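Side-chain contacts in spherulin-4 (Aspergillus clavatus, PDB 5C5G), which is a (beta/alpha)-barrel glycoside hydrolase that binds N-acetyl-D-galactosamine and probably acts on galactosaminogalactan during its biosynthesis: residues K9-L14 against C199-S204; E185-I190 against Q223-I228; G216-V221 against S246-L251. All coordinates share one frame; numbering follows the deposited sequence.

Contact 1 of 3, residues K9-L14 against C199-S204; sequences KVFVPL and CAVIHS. With EDO (1,2-ethanediol), chain C.
Phe11 and Cys199 meet inside a closed (beta/alpha)8 barrel, the TIM-barrel fold, and illustrate how parallel strands that are not neighbours in the sheet can still touch across its interior. Strands 9-13 and 198-203 are separated by strand 227-230, and side chains rather than backbone hydrogen bonds bring them together. The sulfur of Cys199 lies over one face of the Phe11 ring, 3.9 Å from SG to the ring centroid and 20° off the normal, displaced toward the rim nearest CG. This is a Cys sulfur-aromatic contact. Phe11 projects into the barrel, and with CG anti to the backbone N (chi1 -178°) the ring lies beside its own carbonyl carbon, one face turned to the sulfur. Val201 completes the contact obliquely: its CG2 methyl comes within 3.9 Å of Phe11 CD2 and almost as near CE2. All three residues are buried. Val201 also lies about 4 Å, side chain to side chain, from Glu172, which binds N-acetyl-D-galactosamine, so the contact borders the sugar site. Further along the second strand, His203 stacks on Tyr237, while its ND1 and Ser204 OG share a 2.8 Å hydrogen bond. Beside the first strand, a 1,2-ethanediol, probably from the crystallisation liquor, brings its C1 to 3.6 Å from Val12 CG1.

Contact 2 of 3, residues E185-I190 against Q223-I228; sequences ELFDTI and QVADEI
The carbonyl oxygen of Leu186 is held twice by Thr189, in the turn that presents neighbouring Phe187 to Val224. The side-chain hydroxyl Thr189 OG1 donates to Leu186 O over 2.7 Å, approaching in the carbonyl plane with a C=O...donor angle of 157°, and the backbone Thr189 N adds a longer bond of 3.2 Å to the same oxygen. Ile190 N bonds to Phe187 O in the next step, so the chain is wound into helical turns without forming a regular helix. From this turn, in the loop between helix 175-180 and strand 198-203, Phe187 points toward the end of helix 212-224. With CG anti to the carbonyl carbon (chi1 -72°), the ring offers a face to Val224. Val224 CG2 sits above that face, 3.8 Å from the centroid and 16° off the normal, in a CH-pi contact that is shifted toward the CG side. The two side chains cross at about a right angle; at their bases Val224 CB lies 3.7 Å from Phe187 CB. Ala225 CB makes a looser, slanting approach, 4.2 Å from Phe187 CE2. Beyond the pair, Phe187 rests on Val170, Phe171, Leu198 and Ala200 of two barrel strands, so the ring sits between the outer side of these strands and the end of helix 212-224. The chemistry divides cleanly: hydrogen bonds shape the turn on its own side, whereas the join to 223-228 depends on dispersion and CH-pi attraction, with no hydrogen bond crossing it.

Contact 3 of 3, residues G216-V221 against S246-L251; sequences GLVKQV and SEFVDL
Helices 212-224 and 245-252, the last two in the chain, approach most closely in these segments at Val218 and Leu251, whose CA atoms are 6.9 Å apart. Val218 supplies the whole contact on its side. Its CG2, anti to the carbonyl carbon, enters between two partners of the other helix: it meets the rim of the Phe248 ring, in the ring plane and 4.0 Å from CD1, and lies 4.0 Å from Leu251 CD1. Both methyls border the base of the leucine, CG1 lying 4.1 Å from Leu251 CB. The valine and phenylalanine side chains cross at about a right angle, and with chi1 at 164° the aromatic group swings toward the barrel, where it touches Ile228 and Ile230. Val218 also touches Ile230 and Met4, the latter near the N terminus. Leu251 reaches back to Leu214 and Arg215 of the first helix. Both helices therefore pack on each other and on strand 227-230, as expected of adjacent outer helices in a TIM barrel. Since the touching groups are purely hydrocarbon, cohesion here comes from van der Waals contact and from burying apolar surface, without a directional bond between the segments.

How the contacts relate
Starting from the N terminus, strand 9-13 opens contact 1, which stays open while most of the barrel is built. Segment 185-190 then opens contact 2, and strand 198-203 closes contact 1, so the two cross. Helix 212-224 next opens contact 3 before its own end closes contact 2, a second crossing; helix 245-252 finally closes contact 3. Contacts 1 and 3 follow in series. Strand 227-230 joins the set: Phe11 N probably bonds to Ile228 O, and a salt bridge links Lys9 NZ to Asp226 OD2 just before it. Together the contacts tie the barrel interior, the loop before strand 198-203 and the outer helices together where the last strand, 227-230, closes the barrel against strand 9-13.

Contact 1 of 3, residues K9-L14 against C199-S204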
ATOM      1  N   LYS A   9       5.848   2.654  -8.252  1.00  9.69           N
ATOM      2  CA  LYS A   9       6.057   1.575  -7.306  1.00  9.59           C
ATOM      3  C   LYS A   9       4.934   0.568  -7.421  1.00  9.22           C
ATOM      4  O   LYS A   9       3.785   0.936  -7.659  1.00  9.87           O
ATOM      5  CB  LYS A   9       6.077   2.132  -5.895  1.00 11.03           C
ATOM      6  CG  LYS A   9       7.147   3.188  -5.674  1.00 13.75           C
ATOM      7  CD  LYS A   9       7.023   3.845  -4.309  1.00 17.04           C
ATOM      8  CE  LYS A   9       8.058   4.952  -4.105  1.00 22.64           C
ATOM      9  NZ  LYS A   9       8.014   5.985  -5.178  1.00 34.22           N
ATOM     10  N   VAL A  10       5.270  -0.696  -7.206  1.00  9.84           N
ATOM     11  CA  VAL A  10       4.254  -1.725  -7.064  1.00  9.87           C
ATOM     12  C   VAL A  10       3.728  -1.685  -5.628  1.00  9.75           C
ATOM     13  O   VAL A  10       4.491  -1.880  -4.676  1.00 10.86           O
ATOM     14  CB  VAL A  10       4.813  -3.119  -7.405  1.00 11.16           C
ATOM     15  CG1 VAL A  10       3.793  -4.193  -7.107  1.00 12.46           C
ATOM     16  CG2 VAL A  10       5.239  -3.177  -8.873  1.00 13.38           C
ATOM     17  N   PHE A  11       2.443  -1.395  -5.484  1.00  9.18           N
ATOM     18  CA  PHE A  11       1.790  -1.366  -4.179  1.00  9.17           C
ATOM     19  C   PHE A  11       1.178  -2.735  -3.942  1.00  9.79           C
ATOM     20  O   PHE A  11       0.479  -3.259  -4.817  1.00 11.18           O
ATOM     21  CB  PHE A  11       0.718  -0.300  -4.191  1.00 10.12           C
ATOM     22  CG  PHE A  11       0.020  -0.151  -2.899  1.00 12.04           C
ATOM     23  CD1 PHE A  11       0.625   0.494  -1.837  1.00 17.88           C
ATOM     24  CD2 PHE A  11      -1.234  -0.666  -2.725  1.00 13.76           C
ATOM     25  CE1 PHE A  11      -0.033   0.622  -0.629  1.00 23.90           C
ATOM     26  CE2 PHE A  11      -1.888  -0.543  -1.525  1.00 20.05           C
ATOM     27  CZ  PHE A  11      -1.287   0.094  -0.483  1.00 19.52           C
ATOM     28  N   VAL A  12       1.446  -3.330  -2.788  1.00  9.21           N
ATOM     29  CA  VAL A  12       1.023  -4.701  -2.511  1.00  9.75           C
ATOM     30  C   VAL A  12       0.274  -4.751  -1.187  1.00 10.18           C
ATOM     31  O   VAL A  12       0.901  -4.698  -0.120  1.00 10.18           O
ATOM     32  CB  VAL A  12       2.213  -5.672  -2.444  1.00 10.78           C
ATOM     33  CG1 VAL A  12       1.710  -7.114  -2.427  1.00 13.28           C
ATOM     34  CG2 VAL A  12       3.162  -5.453  -3.637  1.00 11.75           C
ATOM     35  N   PRO A  13      -1.060  -4.833  -1.232  1.00  9.16           N
ATOM     36  CA  PRO A  13      -1.809  -5.069   0.005  1.00 10.61           C
ATOM     37  C   PRO A  13      -1.723  -6.551   0.292  1.00  9.77           C
ATOM     38  O   PRO A  13      -2.509  -7.347  -0.216  1.00 11.13           O
ATOM     39  CB  PRO A  13      -3.217  -4.604  -0.333  1.00 12.17           C
ATOM     40  CG  PRO A  13      -3.296  -4.639  -1.816  1.00 18.87           C
ATOM     41  CD  PRO A  13      -1.938  -4.671  -2.404  1.00 10.25           C
ATOM     42  N   LEU A  14      -0.730  -6.939   1.074  1.00  9.43           N
ATOM     43  CA  LEU A  14      -0.361  -8.339   1.215  1.00 11.01           C
ATOM     44  C   LEU A  14      -1.126  -8.955   2.367  1.00 10.84           C
ATOM     45  O   LEU A  14      -0.573  -9.243   3.432  1.00 12.23           O
ATOM     46  CB  LEU A  14       1.153  -8.478   1.408  1.00 10.69           C
ATOM     47  CG  LEU A  14       1.699  -9.902   1.415  1.00 12.12           C
ATOM     48  CD1 LEU A  14       1.473 -10.555   0.066  1.00 13.38           C
ATOM     49  CD2 LEU A  14       3.166  -9.913   1.760  1.00 13.57           C
ATOM     50  N   CYS A 199      -1.857   6.842  -5.051  1.00  8.98           N
ATOM     51  CA  CYS A 199      -1.852   5.410  -5.297  1.00  8.20           C
ATOM     52  C   CYS A 199      -3.190   4.995  -5.872  1.00  8.55           C
ATOM     53  O   CYS A 199      -4.240   5.543  -5.518  1.00  9.15           O
ATOM     54  CB  CYS A 199      -1.589   4.654  -3.993  1.00  8.71           C
ATOM     55  SG  CYS A 199      -1.683   2.880  -4.075  1.00 12.83           S
ATOM     56  N   ALA A 200      -3.149   4.002  -6.749  1.00  8.84           N
ATOM     57  CA  ALA A 200      -4.333   3.435  -7.376  1.00  8.99           C
ATOM     58  C   ALA A 200      -4.354   1.934  -7.166  1.00  8.97           C
ATOM     59  O   ALA A 200      -3.366   1.253  -7.448  1.00  9.34           O
ATOM     60  CB  ALA A 200      -4.358   3.731  -8.851  1.00 10.56           C
ATOM     61  N   VAL A 201      -5.505   1.438  -6.728  1.00  8.67           N
ATOM     62  CA  VAL A 201      -5.750   0.023  -6.532  1.00  9.01           C
ATOM     63  C   VAL A 201      -6.945  -0.370  -7.400  1.00  8.95           C
ATOM     64  O   VAL A 201      -8.070   0.099  -7.171  1.00  9.94           O
ATOM     65  CB  VAL A 201      -6.050  -0.272  -5.061  1.00 10.18           C
ATOM     66  CG1 VAL A 201      -6.507  -1.714  -4.873  1.00 11.29           C
ATOM     67  CG2 VAL A 201      -4.822  -0.019  -4.205  1.00 10.98           C
ATOM     68  N   ILE A 202      -6.698  -1.229  -8.377  1.00  8.58           N
ATOM     69  CA  ILE A 202      -7.726  -1.655  -9.313  1.00  9.48           C
ATOM     70  C   ILE A 202      -7.795  -3.167  -9.270  1.00 10.41           C
ATOM     71  O   ILE A 202      -6.860  -3.840  -9.682  1.00 11.05           O
ATOM     72  CB  ILE A 202      -7.430  -1.202 -10.753  1.00  9.96           C
ATOM     73  CG1 ILE A 202      -7.183   0.308 -10.811  1.00 11.09           C
ATOM     74  CG2 ILE A 202      -8.578  -1.579 -11.683  1.00 11.16           C
ATOM     75  CD1 ILE A 202      -6.600   0.770 -12.145  1.00 12.96           C
ATOM     76  N   HIS A 203      -8.907  -3.697  -8.786  1.00  9.67           N
ATOM     77  CA  HIS A 203      -9.107  -5.134  -8.739  1.00  9.98           C
ATOM     78  C   HIS A 203     -10.207  -5.534  -9.710  1.00 10.93           C
ATOM     79  O   HIS A 203     -10.784  -4.686 -10.397  1.00 10.65           O
ATOM     80  CB  HIS A 203      -9.388  -5.595  -7.310  1.00 10.43           C
ATOM     81  CG  HIS A 203     -10.533  -4.903  -6.644  1.00 10.87           C
ATOM     82  ND1 HIS A 203     -11.846  -5.090  -7.014  1.00 11.48           N
ATOM     83  CD2 HIS A 203     -10.551  -4.043  -5.600  1.00 11.31           C
ATOM     84  CE1 HIS A 203     -12.624  -4.364  -6.228  1.00 11.99           C
ATOM     85  NE2 HIS A 203     -11.861  -3.720  -5.361  1.00 11.95           N
ATOM     86  N   SER A 204     -10.485  -6.829  -9.792  1.00 11.76           N
ATOM     87  CA  SER A 204     -11.588  -7.327 -10.605  1.00 12.68           C
ATOM     88  C   SER A 204     -11.400  -6.962 -12.071  1.00 11.79           C
ATOM     89  O   SER A 204     -12.377  -6.766 -12.806  1.00 13.44           O
ATOM     90  CB  SER A 204     -12.928  -6.798 -10.073  1.00 13.76           C
ATOM     91  OG  SER A 204     -13.016  -7.017  -8.661  1.00 14.64           O
TER
HETATM   92  C1  EDO C 402      -1.469  -8.858  -2.702  1.00 22.29           C
HETATM   93  O1  EDO C 402      -2.373  -9.766  -2.075  1.00 22.98           O
HETATM   94  C2  EDO C 402      -0.718  -9.638  -3.768  1.00 25.17           C
HETATM   95  O2  EDO C 402      -1.604  -9.968  -4.838  1.00 18.00           O

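Contact 2 of 3, residues E185-I190 against Q223-I228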
ATOM      1  N   GLU A 185      -8.588   9.915 -16.276  1.00 16.02           N
ATOM      2  CA  GLU A 185      -9.228  11.223 -16.235  1.00 17.21           C
ATOM      3  C   GLU A 185      -9.750  11.601 -14.853  1.00 15.64           C
ATOM      4  O   GLU A 185      -9.788  12.776 -14.498  1.00 18.12           O
ATOM      5  CB  GLU A 185     -10.396  11.315 -17.227  1.00 22.91           C
ATOM      6  CG  GLU A 185      -9.981  11.454 -18.677  1.00 29.28           C
ATOM      7  CD  GLU A 185     -11.169  11.639 -19.607  1.00 35.30           C
ATOM      8  OE1 GLU A 185     -12.265  12.001 -19.124  1.00 35.13           O
ATOM      9  OE2 GLU A 185     -11.006  11.413 -20.823  1.00 45.13           O
ATOM     10  N   LEU A 186     -10.155  10.610 -14.065  1.00 14.99           N
ATOM     11  CA  LEU A 186     -10.653  10.895 -12.725  1.00 15.57           C
ATOM     12  C   LEU A 186      -9.572  11.587 -11.890  1.00 14.12           C
ATOM     13  O   LEU A 186      -9.852  12.457 -11.065  1.00 14.74           O
ATOM     14  CB  LEU A 186     -11.123   9.609 -12.048  1.00 15.19           C
ATOM     15  CG  LEU A 186     -11.506   9.709 -10.576  1.00 26.40           C
ATOM     16  CD1 LEU A 186     -12.716  10.614 -10.384  1.00 25.74           C
ATOM     17  CD2 LEU A 186     -11.767   8.314 -10.023  1.00 28.44           C
ATOM     18  N   PHE A 187      -8.325  11.211 -12.115  1.00 12.97           N
ATOM     19  CA  PHE A 187      -7.225  11.785 -11.345  1.00 13.02           C
ATOM     20  C   PHE A 187      -7.018  13.264 -11.677  1.00 13.64           C
ATOM     21  O   PHE A 187      -6.536  14.028 -10.831  1.00 15.71           O
ATOM     22  CB  PHE A 187      -5.940  10.989 -11.580  1.00 13.55           C
ATOM     23  CG  PHE A 187      -5.940   9.645 -10.933  1.00 13.41           C
ATOM     24  CD1 PHE A 187      -6.766   8.637 -11.386  1.00 16.23           C
ATOM     25  CD2 PHE A 187      -5.107   9.390  -9.853  1.00 15.75           C
ATOM     26  CE1 PHE A 187      -6.769   7.394 -10.767  1.00 18.97           C
ATOM     27  CE2 PHE A 187      -5.112   8.160  -9.235  1.00 17.77           C
ATOM     28  CZ  PHE A 187      -5.942   7.163  -9.689  1.00 17.61           C
ATOM     29  N   ASP A 188      -7.399  13.671 -12.876  1.00 13.76           N
ATOM     30  CA  ASP A 188      -7.258  15.059 -13.295  1.00 15.77           C
ATOM     31  C   ASP A 188      -8.186  15.999 -12.527  1.00 15.36           C
ATOM     32  O   ASP A 188      -7.986  17.214 -12.541  1.00 17.76           O
ATOM     33  CB  ASP A 188      -7.518  15.203 -14.796  1.00 19.97           C
ATOM     34  CG  ASP A 188      -6.536  14.409 -15.656  1.00 26.39           C
ATOM     35  OD1 ASP A 188      -5.391  14.168 -15.215  1.00 28.95           O
ATOM     36  OD2 ASP A 188      -6.926  14.033 -16.785  1.00 29.67           O
ATOM     37  N   THR A 189      -9.202  15.452 -11.862  1.00 14.20           N
ATOM     38  CA  THR A 189     -10.136  16.271 -11.094  1.00 13.38           C
ATOM     39  C   THR A 189      -9.592  16.693  -9.738  1.00 11.68           C
ATOM     40  O   THR A 189     -10.184  17.550  -9.089  1.00 12.40           O
ATOM     41  CB  THR A 189     -11.481  15.547 -10.856  1.00 14.37           C
ATOM     42  OG1 THR A 189     -11.310  14.465  -9.925  1.00 14.75           O
ATOM     43  CG2 THR A 189     -12.049  15.041 -12.165  1.00 17.50           C
ATOM     44  N   ILE A 190      -8.482  16.098  -9.316  1.00 10.84           N
ATOM     45  CA  ILE A 190      -7.970  16.317  -7.977  1.00 11.95           C
ATOM     46  C   ILE A 190      -7.067  17.543  -7.963  1.00 12.32           C
ATOM     47  O   ILE A 190      -6.004  17.526  -8.572  1.00 12.89           O
ATOM     48  CB  ILE A 190      -7.144  15.128  -7.493  1.00 11.15           C
ATOM     49  CG1 ILE A 190      -7.917  13.820  -7.682  1.00 12.97           C
ATOM     50  CG2 ILE A 190      -6.742  15.347  -6.044  1.00 14.12           C
ATOM     51  CD1 ILE A 190      -7.110  12.566  -7.338  1.00 13.42           C
ATOM     52  N   GLN A 223       0.800   7.146 -15.510  1.00  9.83           N
ATOM     53  CA  GLN A 223       0.854   8.572 -15.731  1.00 10.75           C
ATOM     54  C   GLN A 223       0.354   9.368 -14.534  1.00 10.32           C
ATOM     55  O   GLN A 223       0.822  10.488 -14.304  1.00 12.48           O
ATOM     56  CB  GLN A 223       0.029   8.940 -16.947  1.00 13.94           C
ATOM     57  CG  GLN A 223       0.212  10.379 -17.395  1.00 24.83           C
ATOM     58  CD  GLN A 223      -0.519  10.688 -18.691  1.00 44.60           C
ATOM     59  OE1 GLN A 223      -1.568  10.111 -18.981  1.00 50.50           O
ATOM     60  NE2 GLN A 223       0.043  11.596 -19.483  1.00 44.05           N
ATOM     61  N   VAL A 224      -0.591   8.800 -13.800  1.00  9.89           N
ATOM     62  CA  VAL A 224      -1.331   9.548 -12.787  1.00 11.20           C
ATOM     63  C   VAL A 224      -1.092   9.098 -11.354  1.00  9.96           C
ATOM     64  O   VAL A 224      -1.475   9.823 -10.434  1.00 10.17           O
ATOM     65  CB  VAL A 224      -2.860   9.558 -13.075  1.00 12.03           C
ATOM     66  CG1 VAL A 224      -3.142  10.303 -14.353  1.00 13.13           C
ATOM     67  CG2 VAL A 224      -3.423   8.166 -13.138  1.00 11.46           C
ATOM     68  N   ALA A 225      -0.469   7.938 -11.140  1.00  8.91           N
ATOM     69  CA  ALA A 225      -0.287   7.410  -9.790  1.00  8.96           C
ATOM     70  C   ALA A 225       1.087   6.779  -9.644  1.00  8.66           C
ATOM     71  O   ALA A 225       1.472   5.918 -10.442  1.00  9.71           O
ATOM     72  CB  ALA A 225      -1.351   6.382  -9.471  1.00  9.86           C
ATOM     73  N   ASP A 226       1.821   7.190  -8.620  1.00  8.72           N
ATOM     74  CA  ASP A 226       3.182   6.708  -8.405  1.00  8.95           C
ATOM     75  C   ASP A 226       3.229   5.371  -7.680  1.00  8.68           C
ATOM     76  O   ASP A 226       4.308   4.800  -7.567  1.00  9.83           O
ATOM     77  CB  ASP A 226       3.976   7.743  -7.618  1.00 10.76           C
ATOM     78  CG  ASP A 226       5.459   7.446  -7.564  1.00 12.22           C
ATOM     79  OD1 ASP A 226       6.080   7.320  -8.645  1.00 13.29           O
ATOM     80  OD2 ASP A 226       6.013   7.379  -6.436  1.00 13.66           O
ATOM     81  N   GLU A 227       2.094   4.864  -7.196  1.00  9.02           N
ATOM     82  CA  GLU A 227       2.029   3.514  -6.625  1.00  8.21           C
ATOM     83  C   GLU A 227       0.781   2.850  -7.153  1.00  9.02           C
ATOM     84  O   GLU A 227      -0.266   3.488  -7.198  1.00  8.91           O
ATOM     85  CB  GLU A 227       2.039   3.517  -5.091  1.00 10.40           C
ATOM     86  CG  GLU A 227       3.023   4.520  -4.506  1.00 12.60           C
ATOM     87  CD  GLU A 227       3.600   4.157  -3.160  1.00 14.02           C
ATOM     88  OE1 GLU A 227       3.662   2.947  -2.832  1.00 15.21           O
ATOM     89  OE2 GLU A 227       4.012   5.084  -2.444  1.00 15.49           O
ATOM     90  N   ILE A 228       0.890   1.592  -7.583  1.00  8.11           N
ATOM     91  CA  ILE A 228      -0.190   0.925  -8.298  1.00  7.22           C
ATOM     92  C   ILE A 228      -0.285  -0.549  -7.904  1.00  7.82           C
ATOM     93  O   ILE A 228       0.733  -1.240  -7.843  1.00  8.60           O
ATOM     94  CB  ILE A 228       0.052   0.980  -9.815  1.00  8.72           C
ATOM     95  CG1 ILE A 228       0.203   2.427 -10.285  1.00  9.34           C
ATOM     96  CG2 ILE A 228      -1.063   0.263 -10.559  1.00  9.31           C
ATOM     97  CD1 ILE A 228       0.635   2.558 -11.724  1.00  9.46           C
TER

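Contact 3 of 3, residues G216-V221 against S246-L251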
ATOM      1  N   GLY A 216      -1.473  -1.298 -21.966  1.00 10.55           N
ATOM      2  CA  GLY A 216      -2.109  -0.001 -22.080  1.00 10.45           C
ATOM      3  C   GLY A 216      -2.674   0.477 -20.755  1.00 10.54           C
ATOM      4  O   GLY A 216      -2.509   1.642 -20.397  1.00 11.89           O
ATOM      5  N   LEU A 217      -3.333  -0.408 -20.016  1.00 10.64           N
ATOM      6  CA  LEU A 217      -3.866  -0.037 -18.710  1.00  9.97           C
ATOM      7  C   LEU A 217      -2.750   0.397 -17.765  1.00  9.64           C
ATOM      8  O   LEU A 217      -2.863   1.439 -17.119  1.00 10.49           O
ATOM      9  CB  LEU A 217      -4.663  -1.189 -18.114  1.00 10.68           C
ATOM     10  CG  LEU A 217      -5.198  -0.952 -16.690  1.00 10.62           C
ATOM     11  CD1 LEU A 217      -6.124   0.229 -16.634  1.00 12.02           C
ATOM     12  CD2 LEU A 217      -5.895  -2.200 -16.177  1.00 12.21           C
ATOM     13  N   VAL A 218      -1.683  -0.382 -17.685  1.00  9.76           N
ATOM     14  CA  VAL A 218      -0.585  -0.028 -16.794  1.00  9.40           C
ATOM     15  C   VAL A 218       0.009   1.330 -17.168  1.00  9.87           C
ATOM     16  O   VAL A 218       0.268   2.151 -16.286  1.00  9.97           O
ATOM     17  CB  VAL A 218       0.472  -1.138 -16.760  1.00  8.80           C
ATOM     18  CG1 VAL A 218       1.706  -0.709 -15.995  1.00 11.31           C
ATOM     19  CG2 VAL A 218      -0.114  -2.398 -16.119  1.00 10.06           C
ATOM     20  N   LYS A 219       0.230   1.576 -18.455  1.00  9.81           N
ATOM     21  CA  LYS A 219       0.751   2.864 -18.883  1.00 10.31           C
ATOM     22  C   LYS A 219      -0.177   4.005 -18.474  1.00 10.50           C
ATOM     23  O   LYS A 219       0.272   5.043 -17.990  1.00 10.46           O
ATOM     24  CB  LYS A 219       0.928   2.858 -20.393  1.00 12.75           C
ATOM     25  CG  LYS A 219       1.507   4.134 -20.932  1.00 14.11           C
ATOM     26  CD  LYS A 219       1.901   3.991 -22.386  1.00 16.24           C
ATOM     27  CE  LYS A 219       2.463   5.274 -22.934  1.00 23.20           C
ATOM     28  NZ  LYS A 219       2.948   5.084 -24.331  1.00 32.10           N
ATOM     29  N   GLN A 220      -1.478   3.822 -18.675  1.00  9.82           N
ATOM     30  CA  GLN A 220      -2.435   4.874 -18.349  1.00 10.18           C
ATOM     31  C   GLN A 220      -2.366   5.223 -16.864  1.00  9.47           C
ATOM     32  O   GLN A 220      -2.409   6.391 -16.486  1.00 10.45           O
ATOM     33  CB  GLN A 220      -3.866   4.464 -18.703  1.00 11.46           C
ATOM     34  CG  GLN A 220      -4.136   4.384 -20.175  1.00 14.69           C
ATOM     35  CD  GLN A 220      -5.363   3.557 -20.471  1.00 24.09           C
ATOM     36  OE1 GLN A 220      -6.366   3.618 -19.752  1.00 19.82           O
ATOM     37  NE2 GLN A 220      -5.288   2.764 -21.529  1.00 21.92           N
ATOM     38  N   VAL A 221      -2.278   4.212 -16.004  1.00  9.40           N
ATOM     39  CA  VAL A 221      -2.271   4.455 -14.568  1.00  9.03           C
ATOM     40  C   VAL A 221      -0.925   5.029 -14.115  1.00  8.42           C
ATOM     41  O   VAL A 221      -0.892   5.894 -13.250  1.00  9.34           O
ATOM     42  CB  VAL A 221      -2.690   3.183 -13.781  1.00  9.61           C
ATOM     43  CG1 VAL A 221      -2.754   3.454 -12.301  1.00  9.82           C
ATOM     44  CG2 VAL A 221      -4.066   2.683 -14.264  1.00 10.64           C
ATOM     45  N   SER A 246       2.545 -11.776 -12.448  1.00 11.70           N
ATOM     46  CA  SER A 246       3.907 -11.649 -12.952  1.00 14.31           C
ATOM     47  C   SER A 246       3.945 -10.701 -14.157  1.00 13.12           C
ATOM     48  O   SER A 246       4.888  -9.934 -14.307  1.00 13.03           O
ATOM     49  CB  SER A 246       4.519 -13.012 -13.288  1.00 21.79           C
ATOM     50  OG  SER A 246       3.732 -13.714 -14.216  1.00 32.65           O
ATOM     51  N   GLU A 247       2.933 -10.781 -15.021  1.00 12.43           N
ATOM     52  CA  GLU A 247       2.855  -9.912 -16.191  1.00 13.22           C
ATOM     53  C   GLU A 247       2.693  -8.454 -15.764  1.00 11.74           C
ATOM     54  O   GLU A 247       3.324  -7.569 -16.329  1.00 11.93           O
ATOM     55  CB  GLU A 247       1.704 -10.329 -17.113  1.00 13.11           C
ATOM     56  CG  GLU A 247       1.948 -11.621 -17.868  1.00 17.78           C
ATOM     57  CD  GLU A 247       1.582 -12.885 -17.097  1.00 18.81           C
ATOM     58  OE1 GLU A 247       1.275 -12.854 -15.890  1.00 17.99           O
ATOM     59  OE2 GLU A 247       1.625 -13.959 -17.735  1.00 24.80           O
ATOM     60  N   PHE A 248       1.842  -8.208 -14.777  1.00 10.78           N
ATOM     61  CA  PHE A 248       1.679  -6.873 -14.236  1.00 10.80           C
ATOM     62  C   PHE A 248       3.012  -6.315 -13.740  1.00 10.10           C
ATOM     63  O   PHE A 248       3.390  -5.207 -14.091  1.00 10.58           O
ATOM     64  CB  PHE A 248       0.625  -6.891 -13.114  1.00 10.87           C
ATOM     65  CG  PHE A 248       0.643  -5.681 -12.227  1.00  9.46           C
ATOM     66  CD1 PHE A 248       0.440  -4.412 -12.734  1.00 10.37           C
ATOM     67  CD2 PHE A 248       0.890  -5.814 -10.880  1.00 10.44           C
ATOM     68  CE1 PHE A 248       0.482  -3.305 -11.892  1.00 11.05           C
ATOM     69  CE2 PHE A 248       0.915  -4.712 -10.050  1.00 10.74           C
ATOM     70  CZ  PHE A 248       0.719  -3.462 -10.565  1.00 10.44           C
ATOM     71  N   VAL A 249       3.735  -7.082 -12.929  1.00 10.22           N
ATOM     72  CA  VAL A 249       4.984  -6.569 -12.400  1.00 11.12           C
ATOM     73  C   VAL A 249       6.009  -6.377 -13.531  1.00 11.04           C
ATOM     74  O   VAL A 249       6.761  -5.406 -13.522  1.00 11.40           O
ATOM     75  CB  VAL A 249       5.522  -7.430 -11.259  1.00 10.24           C
ATOM     76  CG1 VAL A 249       6.817  -6.825 -10.722  1.00 12.18           C
ATOM     77  CG2 VAL A 249       4.493  -7.504 -10.150  1.00 11.69           C
ATOM     78  N   ASP A 250       6.027  -7.267 -14.518  1.00 11.72           N
ATOM     79  CA  ASP A 250       6.913  -7.091 -15.667  1.00 13.38           C
ATOM     80  C   ASP A 250       6.638  -5.752 -16.362  1.00 12.14           C
ATOM     81  O   ASP A 250       7.556  -5.067 -16.808  1.00 12.78           O
ATOM     82  CB  ASP A 250       6.742  -8.220 -16.704  1.00 14.20           C
ATOM     83  CG  ASP A 250       7.405  -9.531 -16.292  1.00 34.80           C
ATOM     84  OD1 ASP A 250       8.175  -9.559 -15.313  1.00 41.55           O
ATOM     85  OD2 ASP A 250       7.162 -10.546 -16.984  1.00 39.47           O
ATOM     86  N   LEU A 251       5.369  -5.389 -16.475  1.00 11.33           N
ATOM     87  CA  LEU A 251       5.010  -4.135 -17.123  1.00 11.64           C
ATOM     88  C   LEU A 251       5.399  -2.950 -16.255  1.00 11.25           C
ATOM     89  O   LEU A 251       5.778  -1.891 -16.759  1.00 12.55           O
ATOM     90  CB  LEU A 251       3.508  -4.091 -17.401  1.00 12.78           C
ATOM     91  CG  LEU A 251       3.082  -5.025 -18.523  1.00 13.47           C
ATOM     92  CD1 LEU A 251       1.573  -5.219 -18.465  1.00 14.16           C
ATOM     93  CD2 LEU A 251       3.516  -4.480 -19.885  1.00 16.82           C
TER